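Local coordinates for putative acetyltransferase (Streptococcus mutans, PDB 3LD2), which binds coenzyme A and, as a member of the GNAT family, probably transfers an acyl group from it to an acceptor, at residues S43-V48 with A68-I73; G107-T112 with D141-L146; I147-S152 with L185-D190. All blocks are in the same frame, centred on the assembly; numbering follows the deposited sequence.

Interaction 1 (S43-V48 with A68-I73); sequences SDIEQV and ASKDQI
Ile45 lays its CG2 methyl against the CG2 methyl of Ile73 at 3.9 Å, and the two branched side chains run past one another head to tail. This is the seam between the first two helices of the GNAT fold, 45-55 and 70-77, which pack on the N-terminal half of the central sheet. In Ile73 CG2 stands anti to the backbone N while CG1 lies beside it, which turns the CG2 branch to Ile45 and sends the longer arm toward Val48. There its end, Ile73 CD1, comes within 4.3 Å of Val48 CG1, a looser touch. Phe83 and Val85 of strand 82-88 touch Ile73 and Val48 respectively, while Met40 touches all three aliphatic residues.

At the solvent side the contact turns polar. Lys70 runs extended from the start of its helix, its CG 4.2 Å from Ile45 CG2, and bends only at the last torsion (chi4 79°) to bring the ammonium to Glu46. The salt bridge between Lys70 NZ and Glu46 OE1 is long, 3.3 Å, and the nitrogen approaches on the syn side of the oxygen, somewhat out of the carboxylate plane. Glu46 leaves its helix pointing away from helix 70-77 and folds back to set OE1 beside the lysine chain, which it crosses at a slant. Both residues are exposed, so solvent should weaken the attraction.

The first turn of helix 70-77 is fixed by a capping box. Ser69 is the N-cap: its OG accepts from Gln72 N at 3.1 Å, and in return Ser69 N donates to Gln72 OE1 at 3.0 Å, from a position tilted 29° out of the amide's carbonyl plane.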
ATOM      1  N   SER A  43     -12.102 -14.519   6.212  1.00 17.93           N
ATOM      2  CA  SER A  43     -12.986 -13.992   7.255  1.00 22.01           C
ATOM      3  C   SER A  43     -12.553 -12.610   7.794  1.00 20.05           C
ATOM      4  O   SER A  43     -13.305 -11.979   8.531  1.00 18.30           O
ATOM      5  CB  SER A  43     -13.194 -15.007   8.400  1.00 14.03           C
ATOM      6  OG  SER A  43     -12.005 -15.261   9.133  1.00 15.27           O
ATOM      7  N   ASP A  44     -11.353 -12.162   7.418  1.00 15.63           N
ATOM      8  CA  ASP A  44     -10.851 -10.833   7.788  1.00 19.49           C
ATOM      9  C   ASP A  44     -11.342  -9.707   6.871  1.00 18.51           C
ATOM     10  O   ASP A  44     -11.117  -8.532   7.158  1.00 19.78           O
ATOM     11  CB  ASP A  44      -9.321 -10.797   7.725  1.00 20.17           C
ATOM     12  CG  ASP A  44      -8.662 -11.421   8.918  1.00 20.56           C
ATOM     13  OD1 ASP A  44      -9.310 -11.517   9.987  1.00 28.41           O
ATOM     14  OD2 ASP A  44      -7.478 -11.792   8.790  1.00 19.60           O
ATOM     15  N   ILE A  45     -11.982 -10.056   5.763  1.00 15.78           N
ATOM     16  CA  ILE A  45     -12.245  -9.069   4.717  1.00 18.49           C
ATOM     17  C   ILE A  45     -13.188  -7.927   5.124  1.00 20.80           C
ATOM     18  O   ILE A  45     -13.049  -6.808   4.650  1.00 17.49           O
ATOM     19  CB  ILE A  45     -12.741  -9.735   3.414  1.00 17.15           C
ATOM     20  CG1 ILE A  45     -11.593 -10.508   2.747  1.00 16.93           C
ATOM     21  CG2 ILE A  45     -13.339  -8.692   2.470  1.00 18.13           C
ATOM     22  CD1 ILE A  45     -12.018 -11.323   1.543  1.00 14.95           C
ATOM     23  N   GLU A  46     -14.157  -8.222   5.983  1.00 26.15           N
ATOM     24  CA  GLU A  46     -15.091  -7.210   6.468  1.00 25.10           C
ATOM     25  C   GLU A  46     -14.304  -6.085   7.109  1.00 23.34           C
ATOM     26  O   GLU A  46     -14.539  -4.907   6.856  1.00 22.76           O
ATOM     27  CB  GLU A  46     -16.008  -7.801   7.538  1.00 23.69           C
ATOM     28  CG  GLU A  46     -17.483  -7.536   7.305  1.00 31.93           C
ATOM     29  CD  GLU A  46     -18.043  -8.365   6.134  1.00 49.86           C
ATOM     30  OE1 GLU A  46     -17.356  -8.480   5.082  1.00 46.37           O
ATOM     31  OE2 GLU A  46     -19.171  -8.903   6.268  1.00 47.62           O
ATOM     32  N   GLN A  47     -13.373  -6.479   7.958  1.00 20.05           N
ATOM     33  CA  GLN A  47     -12.564  -5.548   8.708  1.00 25.06           C
ATOM     34  C   GLN A  47     -11.631  -4.710   7.842  1.00 20.76           C
ATOM     35  O   GLN A  47     -11.524  -3.507   8.041  1.00 22.73           O
ATOM     36  CB  GLN A  47     -11.758  -6.307   9.750  1.00 22.65           C
ATOM     37  CG  GLN A  47     -12.504  -6.526  11.035  1.00 22.75           C
ATOM     38  CD  GLN A  47     -11.677  -7.340  11.998  1.00 31.74           C
ATOM     39  OE1 GLN A  47     -11.019  -6.794  12.902  1.00 25.22           O
ATOM     40  NE2 GLN A  47     -11.656  -8.664  11.777  1.00 25.38           N
ATOM     41  N   VAL A  48     -10.946  -5.366   6.914  1.00 18.43           N
ATOM     42  CA  VAL A  48     -10.074  -4.711   5.944  1.00 19.75           C
ATOM     43  C   VAL A  48     -10.840  -3.649   5.133  1.00 18.81           C
ATOM     44  O   VAL A  48     -10.397  -2.506   5.011  1.00 16.23           O
ATOM     45  CB  VAL A  48      -9.407  -5.770   5.012  1.00 16.65           C
ATOM     46  CG1 VAL A  48      -8.753  -5.115   3.817  1.00 13.88           C
ATOM     47  CG2 VAL A  48      -8.412  -6.609   5.799  1.00 11.93           C
ATOM     48  N   ALA A  68     -12.929   0.983  -1.435  1.00 25.91           N
ATOM     49  CA  ALA A  68     -12.989  -0.425  -1.053  1.00 22.48           C
ATOM     50  C   ALA A  68     -14.406  -0.961  -0.933  1.00 24.21           C
ATOM     51  O   ALA A  68     -15.335  -0.234  -0.591  1.00 25.34           O
ATOM     52  CB  ALA A  68     -12.222  -0.670   0.235  1.00 20.95           C
ATOM     53  N   SER A  69     -14.558  -2.243  -1.239  1.00 23.52           N
ATOM     54  CA  SER A  69     -15.803  -2.953  -1.010  1.00 24.33           C
ATOM     55  C   SER A  69     -15.457  -4.424  -0.853  1.00 22.28           C
ATOM     56  O   SER A  69     -14.381  -4.852  -1.262  1.00 22.90           O
ATOM     57  CB  SER A  69     -16.756  -2.753  -2.187  1.00 26.05           C
ATOM     58  OG  SER A  69     -16.206  -3.302  -3.378  1.00 28.25           O
ATOM     59  N   LYS A  70     -16.366  -5.185  -0.252  1.00 26.90           N
ATOM     60  CA  LYS A  70     -16.168  -6.615  -0.014  1.00 26.81           C
ATOM     61  C   LYS A  70     -15.827  -7.306  -1.321  1.00 23.34           C
ATOM     62  O   LYS A  70     -14.880  -8.078  -1.407  1.00 25.37           O
ATOM     63  CB  LYS A  70     -17.439  -7.223   0.586  1.00 30.99           C
ATOM     64  CG  LYS A  70     -17.315  -8.661   1.075  1.00 35.02           C
ATOM     65  CD  LYS A  70     -18.687  -9.195   1.534  1.00 38.06           C
ATOM     66  CE  LYS A  70     -18.658 -10.694   1.829  1.00 46.79           C
ATOM     67  NZ  LYS A  70     -18.055 -11.010   3.163  1.00 50.21           N
ATOM     68  N   ASP A  71     -16.579  -6.989  -2.358  1.00 21.76           N
ATOM     69  CA  ASP A  71     -16.391  -7.639  -3.634  1.00 21.93           C
ATOM     70  C   ASP A  71     -15.164  -7.191  -4.400  1.00 24.45           C
ATOM     71  O   ASP A  71     -14.582  -7.974  -5.142  1.00 25.33           O
ATOM     72  CB  ASP A  71     -17.629  -7.469  -4.484  1.00 25.02           C
ATOM     73  CG  ASP A  71     -18.609  -8.581  -4.264  1.00 41.08           C
ATOM     74  OD1 ASP A  71     -18.585  -9.526  -5.092  1.00 50.98           O
ATOM     75  OD2 ASP A  71     -19.360  -8.536  -3.250  1.00 34.27           O
ATOM     76  N   GLN A  72     -14.778  -5.931  -4.243  1.00 22.93           N
ATOM     77  CA  GLN A  72     -13.545  -5.478  -4.847  1.00 21.96           C
ATOM     78  C   GLN A  72     -12.394  -6.246  -4.218  1.00 20.71           C
ATOM     79  O   GLN A  72     -11.484  -6.677  -4.914  1.00 22.26           O
ATOM     80  CB  GLN A  72     -13.389  -3.954  -4.716  1.00 25.57           C
ATOM     81  CG  GLN A  72     -11.970  -3.396  -4.917  1.00 21.73           C
ATOM     82  CD  GLN A  72     -11.371  -2.843  -3.627  1.00 24.03           C
ATOM     83  OE1 GLN A  72     -11.996  -2.913  -2.569  1.00 26.44           O
ATOM     84  NE2 GLN A  72     -10.166  -2.285  -3.709  1.00 26.53           N
ATOM     85  N   ILE A  73     -12.466  -6.472  -2.913  1.00 21.16           N
ATOM     86  CA  ILE A  73     -11.359  -7.117  -2.205  1.00 21.92           C
ATOM     87  C   ILE A  73     -11.253  -8.598  -2.549  1.00 19.89           C
ATOM     88  O   ILE A  73     -10.153  -9.142  -2.651  1.00 17.90           O
ATOM     89  CB  ILE A  73     -11.464  -6.933  -0.677  1.00 23.13           C
ATOM     90  CG1 ILE A  73     -11.332  -5.449  -0.312  1.00 21.50           C
ATOM     91  CG2 ILE A  73     -10.402  -7.752   0.046  1.00 14.99           C
ATOM     92  CD1 ILE A  73      -9.918  -4.946  -0.276  1.00 17.03           C
TER

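Interaction 2 (G107-T112 with D141-L146); sequences GQHIVT and DYQKVL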
ATOM      1  N   GLY A 107       7.617  -6.851 -18.214  1.00 19.99           N
ATOM      2  CA  GLY A 107       7.614  -6.038 -17.011  1.00 22.63           C
ATOM      3  C   GLY A 107       7.416  -6.814 -15.720  1.00 22.97           C
ATOM      4  O   GLY A 107       7.325  -6.223 -14.637  1.00 24.96           O
ATOM      5  N   GLN A 108       7.382  -8.136 -15.833  1.00 20.62           N
ATOM      6  CA  GLN A 108       7.030  -9.030 -14.722  1.00 25.31           C
ATOM      7  C   GLN A 108       7.949  -8.936 -13.494  1.00 21.38           C
ATOM      8  O   GLN A 108       7.654  -9.506 -12.443  1.00 16.43           O
ATOM      9  CB  GLN A 108       7.057 -10.474 -15.222  1.00 25.32           C
ATOM     10  CG  GLN A 108       8.466 -10.907 -15.624  1.00 25.01           C
ATOM     11  CD  GLN A 108       8.545 -12.346 -16.120  1.00 35.03           C
ATOM     12  OE1 GLN A 108       7.653 -12.835 -16.829  1.00 32.62           O
ATOM     13  NE2 GLN A 108       9.632 -13.026 -15.758  1.00 36.28           N
ATOM     14  N   HIS A 109       9.075  -8.247 -13.633  1.00 19.81           N
ATOM     15  CA  HIS A 109      10.041  -8.202 -12.543  1.00 19.16           C
ATOM     16  C   HIS A 109       9.812  -7.021 -11.564  1.00 15.81           C
ATOM     17  O   HIS A 109      10.630  -6.773 -10.687  1.00 15.60           O
ATOM     18  CB  HIS A 109      11.455  -8.157 -13.126  1.00 18.19           C
ATOM     19  CG  HIS A 109      11.725  -6.922 -13.920  1.00 20.35           C
ATOM     20  ND1 HIS A 109      11.069  -6.641 -15.099  1.00 19.89           N
ATOM     21  CD2 HIS A 109      12.543  -5.870 -13.683  1.00 18.38           C
ATOM     22  CE1 HIS A 109      11.491  -5.483 -15.568  1.00 20.07           C
ATOM     23  NE2 HIS A 109      12.384  -4.993 -14.725  1.00 20.72           N
ATOM     24  N   ILE A 110       8.703  -6.308 -11.724  1.00 15.44           N
ATOM     25  CA  ILE A 110       8.388  -5.160 -10.879  1.00 17.36           C
ATOM     26  C   ILE A 110       7.164  -5.428 -10.002  1.00 12.94           C
ATOM     27  O   ILE A 110       6.067  -5.623 -10.509  1.00 13.93           O
ATOM     28  CB  ILE A 110       8.115  -3.886 -11.728  1.00 15.67           C
ATOM     29  CG1 ILE A 110       9.261  -3.651 -12.723  1.00 19.18           C
ATOM     30  CG2 ILE A 110       7.910  -2.678 -10.822  1.00 11.90           C
ATOM     31  CD1 ILE A 110       9.040  -2.484 -13.664  1.00 18.38           C
ATOM     32  N   VAL A 111       7.341  -5.427  -8.689  1.00 11.61           N
ATOM     33  CA  VAL A 111       6.190  -5.560  -7.787  1.00 13.04           C
ATOM     34  C   VAL A 111       5.672  -4.182  -7.302  1.00 12.49           C
ATOM     35  O   VAL A 111       6.448  -3.223  -7.184  1.00 13.32           O
ATOM     36  CB  VAL A 111       6.479  -6.555  -6.622  1.00 10.22           C
ATOM     37  CG1 VAL A 111       7.523  -6.010  -5.662  1.00 10.78           C
ATOM     38  CG2 VAL A 111       5.204  -6.916  -5.890  1.00 13.84           C
ATOM     39  N   THR A 112       4.364  -4.065  -7.086  1.00 12.27           N
ATOM     40  CA  THR A 112       3.788  -2.870  -6.428  1.00 13.40           C
ATOM     41  C   THR A 112       2.942  -3.231  -5.158  1.00 12.99           C
ATOM     42  O   THR A 112       2.655  -4.408  -4.917  1.00 12.96           O
ATOM     43  CB  THR A 112       2.989  -1.981  -7.445  1.00 13.03           C
ATOM     44  OG1 THR A 112       2.663  -0.699  -6.864  1.00 12.78           O
ATOM     45  CG2 THR A 112       1.729  -2.671  -7.897  1.00  8.72           C
ATOM     46  N   ASP A 141      11.588 -13.076  -5.801  1.00 26.04           N
ATOM     47  CA  ASP A 141      10.829 -13.136  -7.054  1.00 21.78           C
ATOM     48  C   ASP A 141      10.835 -11.891  -7.946  1.00 25.73           C
ATOM     49  O   ASP A 141      10.416 -11.986  -9.105  1.00 26.19           O
ATOM     50  CB  ASP A 141       9.356 -13.469  -6.778  1.00 23.19           C
ATOM     51  CG  ASP A 141       9.173 -14.793  -6.070  1.00 31.41           C
ATOM     52  OD1 ASP A 141       9.640 -15.818  -6.622  1.00 30.30           O
ATOM     53  OD2 ASP A 141       8.563 -14.800  -4.963  1.00 28.40           O
ATOM     54  N   TYR A 142      11.231 -10.725  -7.420  1.00 25.07           N
ATOM     55  CA  TYR A 142      11.210  -9.483  -8.211  1.00 19.97           C
ATOM     56  C   TYR A 142      12.524  -8.723  -8.124  1.00 22.09           C
ATOM     57  O   TYR A 142      13.346  -8.971  -7.240  1.00 26.35           O
ATOM     58  CB  TYR A 142      10.085  -8.534  -7.773  1.00 19.29           C
ATOM     59  CG  TYR A 142       8.665  -9.019  -7.934  1.00 13.82           C
ATOM     60  CD1 TYR A 142       7.949  -8.777  -9.097  1.00 13.91           C
ATOM     61  CD2 TYR A 142       8.031  -9.680  -6.906  1.00 15.35           C
ATOM     62  CE1 TYR A 142       6.635  -9.205  -9.238  1.00 13.91           C
ATOM     63  CE2 TYR A 142       6.722 -10.119  -7.040  1.00 13.85           C
ATOM     64  CZ  TYR A 142       6.024  -9.876  -8.197  1.00 13.64           C
ATOM     65  OH  TYR A 142       4.715 -10.319  -8.300  1.00 11.80           O
ATOM     66  N   GLN A 143      12.710  -7.776  -9.035  1.00 20.36           N
ATOM     67  CA  GLN A 143      13.947  -7.001  -9.083  1.00 23.81           C
ATOM     68  C   GLN A 143      13.737  -5.639  -8.438  1.00 23.55           C
ATOM     69  O   GLN A 143      14.640  -5.077  -7.815  1.00 21.49           O
ATOM     70  CB  GLN A 143      14.381  -6.789 -10.538  1.00 25.14           C
ATOM     71  CG  GLN A 143      14.864  -8.042 -11.253  1.00 29.11           C
ATOM     72  CD  GLN A 143      16.112  -8.605 -10.619  1.00 40.15           C
ATOM     73  OE1 GLN A 143      16.071  -9.677 -10.013  1.00 45.08           O
ATOM     74  NE2 GLN A 143      17.231  -7.875 -10.729  1.00 38.65           N
ATOM     75  N   LYS A 144      12.520  -5.125  -8.591  1.00 18.58           N
ATOM     76  CA  LYS A 144      12.245  -3.734  -8.332  1.00 18.32           C
ATOM     77  C   LYS A 144      10.837  -3.530  -7.804  1.00 16.09           C
ATOM     78  O   LYS A 144       9.868  -4.092  -8.334  1.00 13.28           O
ATOM     79  CB  LYS A 144      12.412  -2.942  -9.630  1.00 17.61           C
ATOM     80  CG  LYS A 144      12.246  -1.458  -9.484  1.00 15.05           C
ATOM     81  CD  LYS A 144      11.882  -0.834 -10.803  1.00 17.39           C
ATOM     82  CE  LYS A 144      12.088   0.673 -10.774  1.00 19.74           C
ATOM     83  NZ  LYS A 144      12.163   1.238 -12.142  1.00 21.74           N
ATOM     84  N   VAL A 145      10.748  -2.722  -6.750  1.00 14.28           N
ATOM     85  CA  VAL A 145       9.476  -2.234  -6.249  1.00 14.33           C
ATOM     86  C   VAL A 145       9.244  -0.833  -6.785  1.00 12.07           C
ATOM     87  O   VAL A 145      10.142  -0.005  -6.802  1.00 11.56           O
ATOM     88  CB  VAL A 145       9.457  -2.102  -4.716  1.00 11.79           C
ATOM     89  CG1 VAL A 145       8.047  -1.810  -4.248  1.00  8.46           C
ATOM     90  CG2 VAL A 145      10.006  -3.330  -4.070  1.00 12.27           C
ATOM     91  N   LEU A 146       8.017  -0.562  -7.172  1.00 11.89           N
ATOM     92  CA  LEU A 146       7.672   0.754  -7.613  1.00 14.76           C
ATOM     93  C   LEU A 146       6.256   1.171  -7.147  1.00 14.57           C
ATOM     94  O   LEU A 146       5.289   0.416  -7.312  1.00 12.12           O
ATOM     95  CB  LEU A 146       7.841   0.822  -9.130  1.00 12.23           C
ATOM     96  CG  LEU A 146       7.750   2.188  -9.782  1.00 14.75           C
ATOM     97  CD1 LEU A 146       8.718   2.310 -10.916  1.00 18.24           C
ATOM     98  CD2 LEU A 146       6.329   2.380 -10.271  1.00 19.10           C
TER
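The Tyr142 ring carries Val111 on one face, with Val111 CB 3.3 Å above its centre in a CH-pi contact, and meets the His109 carbonyl carbon at its edge. The His109 ring has Gln143 CB at its edge, and its own neighbour Ile110 puts CG1 over one face. These groups sit where both parallel strands of a beta-alpha-beta crossover begin, 110-117 and 144-150, joined through helix 126-138. Phe134 and Val138 of that helix also touch Val111, and the Tyr142 hydroxyl is hydrogen-bonded to Ser100.

Ahead of the paired strands, His109 O accepts two bonds, a short one from Gln143 N at 2.8 Å and a longer one from Lys144 N at 3.3 Å. The parallel ladder follows: Val111 N donates to Lys144 O, and Val111 O receives Leu146 N at 3.1 Å. On the sheet face of Ile110 and Lys144, Ile110 CG2 lies alongside Leu146 CB. Thr112 holds its hydroxyl anti to the backbone N (chi1 -169°), which carries it across to the neighbouring strand; Thr112 OG1 donates to Leu146 O at 2.9 Å, in the carbonyl plane.

Interaction 3 (I147-S152 with L185-D190); sequences IHVLSS and LIYSYD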
ATOM      1  N   ILE A 147       6.158   2.373  -6.566  1.00 12.37           N
ATOM      2  CA  ILE A 147       4.876   2.931  -6.116  1.00 12.89           C
ATOM      3  C   ILE A 147       4.658   4.390  -6.507  1.00 13.65           C
ATOM      4  O   ILE A 147       5.604   5.144  -6.760  1.00 14.64           O
ATOM      5  CB  ILE A 147       4.727   2.852  -4.593  1.00 13.63           C
ATOM      6  CG1 ILE A 147       5.945   3.489  -3.928  1.00 12.04           C
ATOM      7  CG2 ILE A 147       4.527   1.388  -4.139  1.00 14.14           C
ATOM      8  CD1 ILE A 147       5.968   3.346  -2.429  1.00 13.79           C
ATOM      9  N   HIS A 148       3.392   4.772  -6.541  1.00 13.66           N
ATOM     10  CA  HIS A 148       2.967   6.136  -6.812  1.00 14.74           C
ATOM     11  C   HIS A 148       2.459   6.770  -5.522  1.00 16.81           C
ATOM     12  O   HIS A 148       1.608   6.191  -4.849  1.00 19.12           O
ATOM     13  CB  HIS A 148       1.824   6.122  -7.807  1.00 12.81           C
ATOM     14  CG  HIS A 148       2.236   5.749  -9.192  1.00 18.64           C
ATOM     15  ND1 HIS A 148       2.318   6.668 -10.214  1.00 19.32           N
ATOM     16  CD2 HIS A 148       2.593   4.557  -9.727  1.00 19.69           C
ATOM     17  CE1 HIS A 148       2.699   6.057 -11.321  1.00 21.08           C
ATOM     18  NE2 HIS A 148       2.872   4.775 -11.053  1.00 21.58           N
ATOM     19  N   VAL A 149       2.977   7.947  -5.174  1.00 14.16           N
ATOM     20  CA  VAL A 149       2.565   8.648  -3.962  1.00 10.05           C
ATOM     21  C   VAL A 149       2.123  10.066  -4.340  1.00 11.88           C
ATOM     22  O   VAL A 149       2.876  10.806  -4.967  1.00 12.04           O
ATOM     23  CB  VAL A 149       3.723   8.705  -2.929  1.00 13.67           C
ATOM     24  CG1 VAL A 149       3.220   9.163  -1.564  1.00 14.32           C
ATOM     25  CG2 VAL A 149       4.409   7.360  -2.791  1.00 13.63           C
ATOM     26  N   LEU A 150       0.892  10.434  -3.996  1.00 13.35           N
ATOM     27  CA  LEU A 150       0.434  11.819  -4.117  1.00 12.03           C
ATOM     28  C   LEU A 150       1.341  12.721  -3.298  1.00 12.16           C
ATOM     29  O   LEU A 150       1.690  12.361  -2.178  1.00  9.94           O
ATOM     30  CB  LEU A 150      -0.970  11.967  -3.571  1.00 11.06           C
ATOM     31  CG  LEU A 150      -2.082  11.395  -4.425  1.00 12.77           C
ATOM     32  CD1 LEU A 150      -3.417  11.956  -3.935  1.00 10.92           C
ATOM     33  CD2 LEU A 150      -1.834  11.736  -5.901  1.00 11.24           C
ATOM     34  N   SER A 151       1.732  13.873  -3.861  1.00 11.34           N
ATOM     35  CA  SER A 151       2.601  14.818  -3.151  1.00 10.98           C
ATOM     36  C   SER A 151       1.932  15.424  -1.900  1.00 12.20           C
ATOM     37  O   SER A 151       2.591  16.000  -1.053  1.00 11.06           O
ATOM     38  CB  SER A 151       3.164  15.898  -4.097  1.00 11.64           C
ATOM     39  OG  SER A 151       2.159  16.716  -4.664  1.00 10.60           O
ATOM     40  N   SER A 152       0.620  15.251  -1.790  1.00 12.03           N
ATOM     41  CA  SER A 152      -0.135  15.717  -0.661  1.00 10.69           C
ATOM     42  C   SER A 152      -0.016  14.759   0.516  1.00 16.33           C
ATOM     43  O   SER A 152      -0.400  15.086   1.647  1.00 15.33           O
ATOM     44  CB  SER A 152      -1.602  15.844  -1.066  1.00 15.17           C
ATOM     45  OG  SER A 152      -2.055  14.675  -1.724  1.00 12.54           O
ATOM     46  N   LEU A 185       4.418  11.403  -7.107  1.00 10.71           N
ATOM     47  CA  LEU A 185       5.801  11.050  -6.846  1.00 12.20           C
ATOM     48  C   LEU A 185       5.963   9.554  -6.922  1.00 14.21           C
ATOM     49  O   LEU A 185       5.212   8.803  -6.299  1.00 13.68           O
ATOM     50  CB  LEU A 185       6.247  11.550  -5.483  1.00 13.64           C
ATOM     51  CG  LEU A 185       5.959  13.016  -5.195  1.00 12.02           C
ATOM     52  CD1 LEU A 185       6.442  13.348  -3.787  1.00  9.22           C
ATOM     53  CD2 LEU A 185       6.615  13.868  -6.260  1.00 11.05           C
ATOM     54  N   ILE A 186       6.944   9.128  -7.706  1.00 15.81           N
ATOM     55  CA  ILE A 186       7.118   7.726  -8.002  1.00 14.40           C
ATOM     56  C   ILE A 186       8.316   7.259  -7.240  1.00 13.83           C
ATOM     57  O   ILE A 186       9.421   7.736  -7.495  1.00 14.29           O
ATOM     58  CB  ILE A 186       7.309   7.505  -9.507  1.00 14.33           C
ATOM     59  CG1 ILE A 186       6.034   7.929 -10.222  1.00 13.35           C
ATOM     60  CG2 ILE A 186       7.630   6.029  -9.806  1.00 12.89           C
ATOM     61  CD1 ILE A 186       6.042   7.656 -11.683  1.00 13.68           C
ATOM     62  N   TYR A 187       8.077   6.352  -6.291  1.00 12.12           N
ATOM     63  CA  TYR A 187       9.129   5.813  -5.437  1.00 12.27           C
ATOM     64  C   TYR A 187       9.502   4.387  -5.811  1.00 13.82           C
ATOM     65  O   TYR A 187       8.654   3.579  -6.187  1.00 15.71           O
ATOM     66  CB  TYR A 187       8.713   5.869  -3.963  1.00 11.52           C
ATOM     67  CG  TYR A 187       8.880   7.234  -3.338  1.00 11.76           C
ATOM     68  CD1 TYR A 187      10.042   7.574  -2.656  1.00 12.09           C
ATOM     69  CD2 TYR A 187       7.883   8.195  -3.444  1.00 14.64           C
ATOM     70  CE1 TYR A 187      10.203   8.820  -2.102  1.00 13.09           C
ATOM     71  CE2 TYR A 187       8.031   9.455  -2.880  1.00 10.88           C
ATOM     72  CZ  TYR A 187       9.187   9.760  -2.223  1.00 13.98           C
ATOM     73  OH  TYR A 187       9.324  10.998  -1.655  1.00 21.27           O
ATOM     74  N   SER A 188      10.772   4.050  -5.702  1.00 14.50           N
ATOM     75  CA  SER A 188      11.150   2.706  -6.074  1.00 13.73           C
ATOM     76  C   SER A 188      12.062   2.108  -5.036  1.00 14.41           C
ATOM     77  O   SER A 188      12.514   2.795  -4.124  1.00 14.74           O
ATOM     78  CB  SER A 188      11.747   2.656  -7.496  1.00 13.13           C
ATOM     79  OG  SER A 188      12.944   3.393  -7.573  1.00 13.60           O
ATOM     80  N   TYR A 189      12.299   0.808  -5.157  1.00 15.16           N
ATOM     81  CA  TYR A 189      13.157   0.113  -4.217  1.00 14.33           C
ATOM     82  C   TYR A 189      13.914  -0.956  -4.964  1.00 15.84           C
ATOM     83  O   TYR A 189      13.314  -1.748  -5.694  1.00 19.64           O
ATOM     84  CB  TYR A 189      12.316  -0.519  -3.098  1.00 16.82           C
ATOM     85  CG  TYR A 189      13.110  -0.934  -1.876  1.00 16.23           C
ATOM     86  CD1 TYR A 189      13.007  -0.229  -0.680  1.00 16.93           C
ATOM     87  CD2 TYR A 189      13.949  -2.031  -1.917  1.00 17.11           C
ATOM     88  CE1 TYR A 189      13.728  -0.600   0.435  1.00 17.35           C
ATOM     89  CE2 TYR A 189      14.674  -2.414  -0.808  1.00 17.41           C
ATOM     90  CZ  TYR A 189      14.557  -1.705   0.363  1.00 19.96           C
ATOM     91  OH  TYR A 189      15.286  -2.104   1.459  1.00 27.76           O
ATOM     92  N   ASP A 190      15.227  -0.991  -4.774  1.00 21.69           N
ATOM     93  CA  ASP A 190      16.088  -1.927  -5.488  1.00 25.11           C
ATOM     94  C   ASP A 190      16.106  -3.281  -4.779  1.00 23.80           C
ATOM     95  O   ASP A 190      16.710  -3.427  -3.722  1.00 24.01           O
ATOM     96  CB  ASP A 190      17.506  -1.344  -5.606  1.00 31.88           C
ATOM     97  CG  ASP A 190      18.304  -1.934  -6.784  1.00 45.10           C
ATOM     98  OD1 ASP A 190      18.887  -1.155  -7.585  1.00 45.47           O
ATOM     99  OD2 ASP A 190      18.348  -3.179  -6.909  1.00 44.43           O
TER
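Ile147 and Tyr187 are joined by two backbone hydrogen bonds, and Val149 and Leu185 by two more, forming an antiparallel ladder between strands 144-150 and 180-190 in the C-terminal half of the GNAT sheet. Ile147 N donates to Tyr187 O at 2.8 Å, and Ile147 O accepts from Tyr187 N. In the second pair Val149 N reaches Leu185 O at 2.6 Å, and Leu185 N reaches Val149 O at 2.7 Å. Between them lies the non-hydrogen-bonded pair His148 and Ile186, where Ile186 CA makes a CA-H...O contact with Ile147 O.

Apolar contacts gather on the face of Ile147, Val149 and Tyr187, which helix 154-162 covers through Ala156, Val157 and Tyr160. Val149 turns CG2 to the Tyr187 ring, approaching CD2 at 3.6 Å from an oblique direction. Ile147 sets CG1 between its backbone N and carbonyl carbon (chi1 53°), and this brings CG1 within 3.7 Å of Tyr187 CB. At the end of the ladder, Ser151 CB rests loosely on Leu185 CG. The nearby Val149 side chain lies close to the bound coenzyme A, which places this end of strand 144-150 beside the cofactor.

A CH-pi contact marks the other face. Ile186 and His148 leave their strands alongside each other in a common direction, and Ile186 CG1 stands over one face of the imidazole, 26° off the ring normal. His148 ND1 is hydrogen-bonded to Asp184, an interaction that would restrain the ring's rotation while the isoleucine flanks it. The end of the isoleucine lies near the CE1 corner of the ring, with Ile186 CD1 3.7 Å from His148 CE1.

Overall arrangement
Interactions 2 and 3 share strand 144-150 and follow one another along it: the first pairs its beginning with strand 110-117, the second its end with strand 180-190. Their centres are 14 Å apart and they touch directly, Val145 O lying 2.8 Å from Tyr189 N in a probable hydrogen bond, with Leu146 CG 3.8 Å from Ile186 CG2. Interaction 1 stands apart, its centre 25 Å from each of the other two and on the opposite side of the chain's centre from interaction 3. Coenzyme A is nearest to interaction 3, about 5 Å from the Val149 side chain, against about 9 Å from Thr112 and about 12 Å from Val48.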